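Local structure of Pdx2 protein (2ABW) at residues A[52-57]-A[98-103]; A[88-93]-A[117-122]; A[156-161]-A[192-197]. The protein hydrolyses glutamine to glutamate and ammonia, the ammonia being channelled to the active site of Pdx1 for synthesis of pyridoxal 5'-phosphate. One frame throughout, in Å; residues are numbered along the deposited sequence.

Contact 1 (A[52-57]-A[98-103]); sequences GESTTV and ENIKLY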
loop_
_atom_site.group_PDB
_atom_site.type_symbol
_atom_site.label_atom_id
_atom_site.label_comp_id
_atom_site.label_asym_id
_atom_site.label_seq_id
_atom_site.Cartn_x
_atom_site.Cartn_y
_atom_site.Cartn_z
ATOM N N GLY A 52 10.390 -3.707 0.517
ATOM C CA GLY A 52 10.728 -4.855 -0.285
ATOM C C GLY A 52 10.371 -6.130 0.413
ATOM O O GLY A 52 10.013 -7.104 -0.248
ATOM N N GLU A 53 10.523 -6.139 1.715
ATOM C CA GLU A 53 10.315 -7.329 2.526
ATOM C C GLU A 53 9.358 -7.153 3.688
ATOM O O GLU A 53 9.680 -6.477 4.698
ATOM C CB GLU A 53 11.644 -7.726 3.152
ATOM C CG GLU A 53 12.652 -8.117 2.076
ATOM C CD GLU A 53 13.910 -8.799 2.601
ATOM O OE1 GLU A 53 13.994 -9.078 3.824
ATOM O OE2 GLU A 53 14.857 -9.044 1.792
ATOM N N SER A 54 8.260 -7.889 3.601
ATOM C CA SER A 54 7.218 -7.780 4.615
ATOM C C SER A 54 7.735 -8.130 5.986
ATOM O O SER A 54 7.336 -7.554 6.957
ATOM C CB SER A 54 6.024 -8.624 4.250
ATOM O OG SER A 54 6.337 -10.016 4.109
ATOM N N THR A 55 8.597 -9.154 6.117
ATOM C CA THR A 55 9.022 -9.552 7.432
ATOM C C THR A 55 9.856 -8.464 8.105
ATOM O O THR A 55 9.801 -8.276 9.332
ATOM C CB THR A 55 9.693 -10.925 7.438
ATOM O OG1 THR A 55 8.689 -11.921 7.194
ATOM C CG2 THR A 55 10.297 -11.163 8.746
ATOM N N THR A 56 10.650 -7.767 7.311
ATOM C CA THR A 56 11.448 -6.664 7.849
ATOM C C THR A 56 10.612 -5.507 8.371
ATOM O O THR A 56 10.831 -5.095 9.482
ATOM C CB THR A 56 12.380 -6.078 6.786
ATOM O OG1 THR A 56 13.220 -7.133 6.298
ATOM C CG2 THR A 56 13.244 -4.984 7.390
ATOM N N VAL A 57 9.661 -5.084 7.603
ATOM C CA VAL A 57 8.773 -3.997 8.028
ATOM C C VAL A 57 8.021 -4.431 9.275
ATOM O O VAL A 57 7.953 -3.741 10.285
ATOM C CB VAL A 57 7.817 -3.642 6.951
ATOM C CG1 VAL A 57 6.712 -2.756 7.517
ATOM C CG2 VAL A 57 8.488 -2.992 5.715
ATOM N N GLU A 98 0.737 -16.127 2.115
ATOM C CA GLU A 98 1.347 -17.416 1.743
ATOM C C GLU A 98 2.786 -17.267 1.275
ATOM O O GLU A 98 3.196 -16.283 0.656
ATOM C CB GLU A 98 0.520 -18.068 0.653
ATOM C CG GLU A 98 -0.892 -18.355 1.136
ATOM C CD GLU A 98 -1.816 -19.000 0.097
ATOM O OE1 GLU A 98 -1.531 -18.908 -1.096
ATOM O OE2 GLU A 98 -2.873 -19.534 0.489
ATOM N N ASN A 99 3.582 -18.268 1.606
ATOM C CA ASN A 99 4.953 -18.365 1.109
ATOM C C ASN A 99 5.938 -17.340 1.642
ATOM O O ASN A 99 6.976 -17.072 1.001
ATOM C CB ASN A 99 4.987 -18.393 -0.422
ATOM C CG ASN A 99 6.307 -18.912 -0.969
ATOM O OD1 ASN A 99 6.856 -19.917 -0.480
ATOM N ND2 ASN A 99 6.826 -18.235 -1.987
ATOM N N ILE A 100 5.626 -16.797 2.811
ATOM C CA ILE A 100 6.573 -15.888 3.473
ATOM C C ILE A 100 7.794 -16.535 4.194
ATOM O O ILE A 100 8.644 -15.826 4.735
ATOM C CB ILE A 100 5.827 -14.860 4.362
ATOM C CG1 ILE A 100 4.621 -15.457 5.077
ATOM C CG2 ILE A 100 5.304 -13.708 3.415
ATOM C CD1 ILE A 100 4.076 -14.700 6.247
ATOM N N LYS A 101 7.899 -17.864 4.149
ATOM C CA LYS A 101 9.034 -18.666 4.758
ATOM C C LYS A 101 9.461 -18.340 6.183
ATOM O O LYS A 101 9.460 -19.263 7.016
ATOM C CB LYS A 101 10.321 -18.733 3.898
ATOM C CG LYS A 101 10.069 -18.904 2.417
ATOM C CD LYS A 101 11.384 -18.872 1.632
ATOM C CE LYS A 101 11.906 -20.231 1.435
ATOM N NZ LYS A 101 10.863 -21.144 0.951
ATOM N N LEU A 102 9.836 -17.097 6.463
ATOM C CA LEU A 102 10.428 -16.776 7.741
ATOM C C LEU A 102 9.366 -16.910 8.757
ATOM O O LEU A 102 8.340 -16.227 8.698
ATOM C CB LEU A 102 11.004 -15.366 7.752
ATOM C CG LEU A 102 12.071 -15.076 6.675
ATOM C CD1 LEU A 102 12.440 -13.556 6.675
ATOM C CD2 LEU A 102 13.314 -15.938 6.843
ATOM N N TYR A 103 9.572 -17.834 9.685
ATOM C CA TYR A 103 8.619 -17.955 10.759
ATOM C C TYR A 103 8.786 -16.817 11.709
ATOM O O TYR A 103 9.891 -16.520 12.218
ATOM C CB TYR A 103 8.744 -19.236 11.536
ATOM C CG TYR A 103 8.043 -20.372 10.896
ATOM C CD1 TYR A 103 8.637 -21.068 9.867
ATOM C CD2 TYR A 103 6.796 -20.790 11.349
ATOM C CE1 TYR A 103 8.015 -22.131 9.284
ATOM C CE2 TYR A 103 6.166 -21.902 10.781
ATOM C CZ TYR A 103 6.784 -22.562 9.736
ATOM O OH TYR A 103 6.196 -23.667 9.136
#

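Contact 2 (A[88-93]-A[117-122]); sequences AGCILL and ITICRN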
loop_
_atom_site.group_PDB
_atom_site.type_symbol
_atom_site.label_atom_id
_atom_site.label_comp_id
_atom_site.label_asym_id
_atom_site.label_seq_id
_atom_site.Cartn_x
_atom_site.Cartn_y
_atom_site.Cartn_z
ATOM N N ALA A 88 5.684 -4.872 -0.077
ATOM C CA ALA A 88 5.564 -5.373 1.288
ATOM C C ALA A 88 4.370 -4.888 2.037
ATOM O O ALA A 88 3.803 -5.640 2.811
ATOM C CB ALA A 88 6.758 -4.999 2.121
ATOM N N GLY A 89 4.006 -3.609 1.903
ATOM C CA GLY A 89 2.875 -3.101 2.636
ATOM C C GLY A 89 1.646 -3.814 2.171
ATOM O O GLY A 89 0.687 -3.922 2.919
ATOM N N CYS A 90 1.545 -4.113 0.878
ATOM C CA CYS A 90 0.341 -4.812 0.382
ATOM C C CYS A 90 0.259 -6.135 1.081
ATOM O O CYS A 90 -0.834 -6.517 1.502
ATOM C CB CYS A 90 0.383 -4.984 -1.140
ATOM S SG CYS A 90 -1.176 -5.500 -1.846
ATOM N N ILE A 91 1.364 -6.849 1.226
ATOM C CA ILE A 91 1.368 -8.146 1.935
ATOM C C ILE A 91 0.836 -7.964 3.386
ATOM O O ILE A 91 -0.046 -8.716 3.822
ATOM C CB ILE A 91 2.738 -8.777 1.944
ATOM C CG1 ILE A 91 3.085 -9.210 0.519
ATOM C CG2 ILE A 91 2.758 -9.970 2.910
ATOM C CD1 ILE A 91 4.486 -9.724 0.385
ATOM N N LEU A 92 1.328 -6.929 4.043
ATOM C CA LEU A 92 1.009 -6.687 5.450
ATOM C C LEU A 92 -0.399 -6.134 5.661
ATOM O O LEU A 92 -0.847 -6.043 6.793
ATOM C CB LEU A 92 2.030 -5.766 6.067
ATOM C CG LEU A 92 3.423 -6.391 6.225
ATOM C CD1 LEU A 92 4.417 -5.327 6.702
ATOM C CD2 LEU A 92 3.371 -7.626 7.122
ATOM N N LEU A 93 -1.133 -5.786 4.644
ATOM C CA LEU A 93 -2.607 -5.509 4.750
ATOM C C LEU A 93 -3.487 -6.741 4.501
ATOM O O LEU A 93 -4.719 -6.710 4.610
ATOM C CB LEU A 93 -3.028 -4.414 3.799
ATOM C CG LEU A 93 -2.392 -3.049 3.995
ATOM C CD1 LEU A 93 -2.813 -2.001 2.969
ATOM C CD2 LEU A 93 -2.807 -2.500 5.467
ATOM N N ILE A 117 -7.928 -10.413 1.155
ATOM C CA ILE A 117 -7.342 -11.138 0.046
ATOM C C ILE A 117 -6.330 -12.145 0.571
ATOM O O ILE A 117 -5.831 -12.071 1.650
ATOM C CB ILE A 117 -6.599 -10.175 -0.910
ATOM C CG1 ILE A 117 -5.349 -9.521 -0.254
ATOM C CG2 ILE A 117 -7.590 -9.150 -1.465
ATOM C CD1 ILE A 117 -4.659 -8.421 -1.088
ATOM N N THR A 118 -6.035 -13.132 -0.272
ATOM C CA THR A 118 -4.907 -14.012 -0.057
ATOM C C THR A 118 -3.810 -13.640 -1.001
ATOM O O THR A 118 -4.019 -13.488 -2.230
ATOM C CB THR A 118 -5.290 -15.469 -0.408
ATOM O OG1 THR A 118 -6.355 -15.892 0.445
ATOM C CG2 THR A 118 -4.181 -16.421 -0.292
ATOM N N ILE A 119 -2.641 -13.388 -0.457
ATOM C CA ILE A 119 -1.505 -12.942 -1.237
ATOM C C ILE A 119 -0.293 -13.895 -1.032
ATOM O O ILE A 119 -0.122 -14.464 0.090
ATOM C CB ILE A 119 -1.153 -11.527 -0.866
ATOM C CG1 ILE A 119 -0.311 -10.851 -1.936
ATOM C CG2 ILE A 119 -0.459 -11.507 0.551
ATOM C CD1 ILE A 119 -0.208 -9.317 -1.688
ATOM N N CYS A 120 0.500 -14.090 -2.067
ATOM C CA CYS A 120 1.651 -14.978 -2.104
ATOM C C CYS A 120 2.903 -14.192 -2.380
ATOM O O CYS A 120 2.966 -13.373 -3.308
ATOM C CB CYS A 120 1.510 -15.964 -3.232
ATOM S SG CYS A 120 -0.009 -16.751 -3.165
ATOM N N ARG A 121 3.920 -14.416 -1.580
ATOM C CA ARG A 121 5.098 -13.614 -1.771
ATOM C C ARG A 121 5.858 -14.171 -2.902
ATOM O O ARG A 121 6.499 -13.413 -3.597
ATOM C CB ARG A 121 5.936 -13.491 -0.494
ATOM C CG ARG A 121 7.221 -14.045 -0.571
ATOM C CD ARG A 121 8.121 -13.456 0.465
ATOM N NE ARG A 121 9.253 -14.334 0.675
ATOM C CZ ARG A 121 10.206 -14.128 1.592
ATOM N NH1 ARG A 121 10.182 -13.045 2.364
ATOM N NH2 ARG A 121 11.195 -15.012 1.734
ATOM N N ASN A 122 5.820 -15.494 -3.064
ATOM C CA ASN A 122 6.744 -16.231 -3.905
ATOM C C ASN A 122 7.635 -15.438 -4.841
ATOM O O ASN A 122 7.214 -15.184 -5.967
#

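Contact 3 (A[156-161]-A[192-197]); sequences PYIREI and GTVFHP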
loop_
_atom_site.group_PDB
_atom_site.type_symbol
_atom_site.label_atom_id
_atom_site.label_comp_id
_atom_site.label_asym_id
_atom_site.label_seq_id
_atom_site.Cartn_x
_atom_site.Cartn_y
_atom_site.Cartn_z
ATOM N N PRO A 156 4.450 -9.432 -5.345
ATOM C CA PRO A 156 3.633 -10.455 -4.704
ATOM C C PRO A 156 2.439 -10.733 -5.621
ATOM O O PRO A 156 2.107 -9.886 -6.482
ATOM C CB PRO A 156 3.202 -9.808 -3.398
ATOM C CG PRO A 156 3.264 -8.395 -3.643
ATOM C CD PRO A 156 4.421 -8.203 -4.554
ATOM N N TYR A 157 1.821 -11.883 -5.422
ATOM C CA TYR A 157 0.718 -12.351 -6.241
ATOM C C TYR A 157 -0.531 -12.469 -5.437
ATOM O O TYR A 157 -0.636 -13.218 -4.487
ATOM C CB TYR A 157 1.093 -13.681 -6.873
ATOM C CG TYR A 157 0.004 -14.307 -7.681
ATOM C CD1 TYR A 157 -0.327 -13.823 -8.938
ATOM C CD2 TYR A 157 -0.650 -15.413 -7.231
ATOM C CE1 TYR A 157 -1.334 -14.434 -9.693
ATOM C CE2 TYR A 157 -1.650 -16.015 -7.977
ATOM C CZ TYR A 157 -1.989 -15.499 -9.174
ATOM O OH TYR A 157 -2.979 -16.135 -9.907
ATOM N N ILE A 158 -1.591 -11.797 -5.894
ATOM C CA ILE A 158 -2.891 -11.856 -5.248
ATOM C C ILE A 158 -3.675 -13.047 -5.785
ATOM O O ILE A 158 -4.187 -13.015 -6.937
ATOM C CB ILE A 158 -3.638 -10.539 -5.450
ATOM C CG1 ILE A 158 -2.876 -9.402 -4.786
ATOM C CG2 ILE A 158 -5.049 -10.671 -4.949
ATOM C CD1 ILE A 158 -3.375 -7.917 -5.038
ATOM N N ARG A 159 -3.753 -14.112 -5.008
ATOM C CA ARG A 159 -4.273 -15.362 -5.425
ATOM C C ARG A 159 -5.777 -15.400 -5.267
ATOM O O ARG A 159 -6.457 -16.127 -6.030
ATOM C CB ARG A 159 -3.651 -16.478 -4.661
ATOM C CG ARG A 159 -4.033 -17.890 -5.155
ATOM C CD ARG A 159 -3.224 -18.972 -4.481
ATOM N NE ARG A 159 -3.560 -19.199 -3.083
ATOM C CZ ARG A 159 -4.663 -19.812 -2.670
ATOM N NH1 ARG A 159 -5.628 -20.159 -3.501
ATOM N NH2 ARG A 159 -4.872 -19.943 -1.395
ATOM N N GLU A 160 -6.314 -14.771 -4.226
ATOM C CA GLU A 160 -7.761 -14.849 -3.936
ATOM C C GLU A 160 -8.293 -13.476 -3.486
ATOM O O GLU A 160 -7.692 -12.854 -2.621
ATOM C CB GLU A 160 -8.043 -15.834 -2.812
ATOM C CG GLU A 160 -7.561 -17.255 -3.063
ATOM C CD GLU A 160 -7.846 -18.224 -1.904
ATOM O OE1 GLU A 160 -7.725 -17.758 -0.724
ATOM O OE2 GLU A 160 -8.231 -19.372 -2.204
ATOM N N ILE A 161 -9.493 -13.144 -3.954
ATOM C CA ILE A 161 -10.318 -12.070 -3.385
ATOM C C ILE A 161 -11.318 -12.790 -2.470
ATOM O O ILE A 161 -11.991 -13.736 -2.921
ATOM C CB ILE A 161 -11.023 -11.304 -4.478
ATOM C CG1 ILE A 161 -10.030 -10.649 -5.450
ATOM C CG2 ILE A 161 -11.960 -10.224 -3.924
ATOM C CD1 ILE A 161 -8.967 -9.745 -4.834
ATOM N N GLY A 192 -4.146 -1.297 -1.959
ATOM C CA GLY A 192 -3.008 -2.168 -2.041
ATOM C C GLY A 192 -2.565 -2.317 -3.503
ATOM O O GLY A 192 -3.393 -2.547 -4.382
ATOM N N THR A 193 -1.245 -2.236 -3.715
ATOM C CA THR A 193 -0.631 -2.414 -5.054
ATOM C C THR A 193 0.518 -3.347 -4.964
ATOM O O THR A 193 1.257 -3.362 -3.949
ATOM C CB THR A 193 -0.195 -1.053 -5.588
ATOM O OG1 THR A 193 0.665 -0.369 -4.636
ATOM C CG2 THR A 193 -1.440 -0.185 -5.928
ATOM N N VAL A 194 0.645 -4.235 -5.959
ATOM C CA VAL A 194 1.742 -5.211 -5.942
ATOM C C VAL A 194 3.024 -4.683 -6.576
ATOM O O VAL A 194 4.093 -5.334 -6.524
ATOM C CB VAL A 194 1.324 -6.522 -6.617
ATOM C CG1 VAL A 194 -0.002 -7.081 -6.035
ATOM C CG2 VAL A 194 1.148 -6.291 -8.154
ATOM N N PHE A 195 2.919 -3.591 -7.280
ATOM C CA PHE A 195 4.005 -2.966 -8.087
ATOM C C PHE A 195 4.703 -1.866 -7.285
ATOM O O PHE A 195 4.327 -1.569 -6.149
ATOM C CB PHE A 195 3.454 -2.454 -9.420
ATOM C CG PHE A 195 2.225 -1.568 -9.308
ATOM C CD1 PHE A 195 2.349 -0.203 -9.153
ATOM C CD2 PHE A 195 0.963 -2.116 -9.393
ATOM C CE1 PHE A 195 1.241 0.608 -9.072
ATOM C CE2 PHE A 195 -0.145 -1.312 -9.314
ATOM C CZ PHE A 195 -0.026 0.053 -9.156
ATOM N N HIS A 196 5.723 -1.304 -7.892
ATOM C CA HIS A 196 6.527 -0.213 -7.333
ATOM C C HIS A 196 6.144 1.099 -7.967
ATOM O O HIS A 196 6.698 1.497 -8.981
ATOM C CB HIS A 196 8.012 -0.491 -7.605
ATOM C CG HIS A 196 8.598 -1.432 -6.636
ATOM N ND1 HIS A 196 9.236 -1.001 -5.497
ATOM C CD2 HIS A 196 8.615 -2.783 -6.602
ATOM C CE1 HIS A 196 9.663 -2.059 -4.823
ATOM N NE2 HIS A 196 9.269 -3.158 -5.454
ATOM N N PRO A 197 5.171 1.816 -7.352
ATOM C CA PRO A 197 4.668 3.053 -7.988
ATOM C C PRO A 197 5.686 4.148 -7.998
ATOM O O PRO A 197 5.571 5.127 -8.749
ATOM C CB PRO A 197 3.540 3.449 -7.014
ATOM C CG PRO A 197 3.920 2.884 -5.691
ATOM C CD PRO A 197 4.633 1.605 -6.009
#

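Contact 1 (A[52-57]-A[98-103])
Ile-100 and Leu-102 are the two side chains of the loop 98-103 that reach the start of helix 54-60, where they meet Ser-54 and Thr-55. The loop leaves strand 94-98 at Glu-98, and Asn-99 takes a left-handed backbone conformation (phi 69°, psi 24°) that turns the chain out of the strand. Ile-100 follows, and its branch methyl CG2 lies 3.9 Å from OG of Ser-54, a plain van der Waals approach of a methyl to a hydroxyl oxygen. Lys-101 carries the backbone round to Leu-102, the mainly apolar part of the contact. Here CD1 does the touching: it lies 3.8 Å from CG2 of Thr-55 and 3.9 Å from CB of the same threonine, while OG1 of Thr-55 is 4.2 Å from CB of Leu-102. The two side chains cross obliquely, and one leucine methyl meets the whole threonine branch point. Thr-55 and Ile-100 each have two modelled conformers, so the exact distances are less certain. No hydrogen bond joins the segments, which bury 151 Å² of surface between them; Leu-102 itself remains exposed. At the helix start, Glu-53 occupies the N-cap position, and its backbone O accepts a hydrogen bond from N of Val-57 (3.2 Å). Gly-52, Glu-53 and Ser-54 probably bind the glutamine substrate, so the loop packs beside one wall of that site. Phe-110, from the same connection between strands 94-98 and 115-120, touches Ser-54, Thr-55 and Ile-100, while helix 88-92 meets Ser-54 through Ile-91 and Leu-92.

Contact 2 (A[88-93]-A[117-122])
The CD1 methyl of Ile-119 is set against two consecutive residues of helix 88-92, and this is the tight part of the contact. It lies 3.9 Å from SG of Cys-90 and 4.0 Å from CG1 of Ile-91, so the strand side chain packs against a sulfur and a methylene at once. CG1 of Ile-119 is anti to the backbone N (chi1 -161°), which carries CD1 toward the helix; the other branch, CG2, approaches CA of Ile-91 at 4.1 Å. The two isoleucines cross at about a right angle, and all three residues are buried. The packing is wholly apolar.

Toward Arg-121 the contact thins out. CD1 of Ile-91 reaches CB of Arg-121 at 4.1 Å, and beyond that point the arginine, extended from CG to NE, runs away from the helix with its guanidinium group. Arg-121 is partly exposed and probably binds glutamine, so the looser end probably borders the glutamine site. Cys-90, at the buried end, has its side chain about 6 Å from that of Cys-87, the probable nucleophile. On either flank in the sheet, Ile-119 also touches Ser-94 of strand 94-98 and Ile-158 of strand 157-161. Helix 88-92 thus packs against one face of the central strand of the small sheet, and Val-57 of helix 54-60 touches its Leu-92.

Contact 3 (A[156-161]-A[192-197])
The probable Cys-His-Glu triad, as in class I glutamine amidotransferases, lies beside this contact: its histidine, His-196, is on the second segment, and Pro-156 of the first touches its cysteine, Cys-87. The residue that joins the segments is Val-194, two positions before the histidine. Its CB and CG1 each sit 3.5 Å from O of Pro-156, so the valine branch point rests against a carbonyl oxygen. The proline ring follows on, with CG 4.0 Å from CB of Val-194 and CD 3.5 Å from O of Val-194; the two side chains slide past each other in opposite directions. The remaining valine contact is with Ile-158, whose CD1 lies 3.6 Å from CG1 of Val-194. With chi1 at -52°, CG1 of Val-194 is turned away from its own carbonyl, where one methyl meets both O of Pro-156 and CD1 of Ile-158. The three touching residues are all buried.

Past Val-194 the chain brings His-196 to Cys-87, and its ND1 is hydrogen-bonded to Glu-198. Farther along the first segment, Arg-159 and Glu-160 form a classic beta bulge opposite Thr-118 of strand 115-120. Strand 157-161 is an outer strand of the small sheet, and Ile-158 and Ile-161 lean on Ile-182 of strand 180-187 in the large one.

In the fold
Contacts 1 and 2 interleave along the chain, and contact 3 comes after both. Their centres lie about 9 Å apart for contacts 1 and 2, about 7 Å for contacts 2 and 3, and about 15 Å for contacts 1 and 3. In the three-stranded sheet, strand 94-98 leads into the loop of contact 1, while strands 115-120 and 157-161 carry one side each of contacts 2 and 3. A salt bridge from Glu-98 to Arg-159 spans contacts 1 and 3. That loop meets helix 54-60, and the other two strands meet helix 88-92 and the end of strand 190-193. All three contacts hold or adjoin residues of the probable active site.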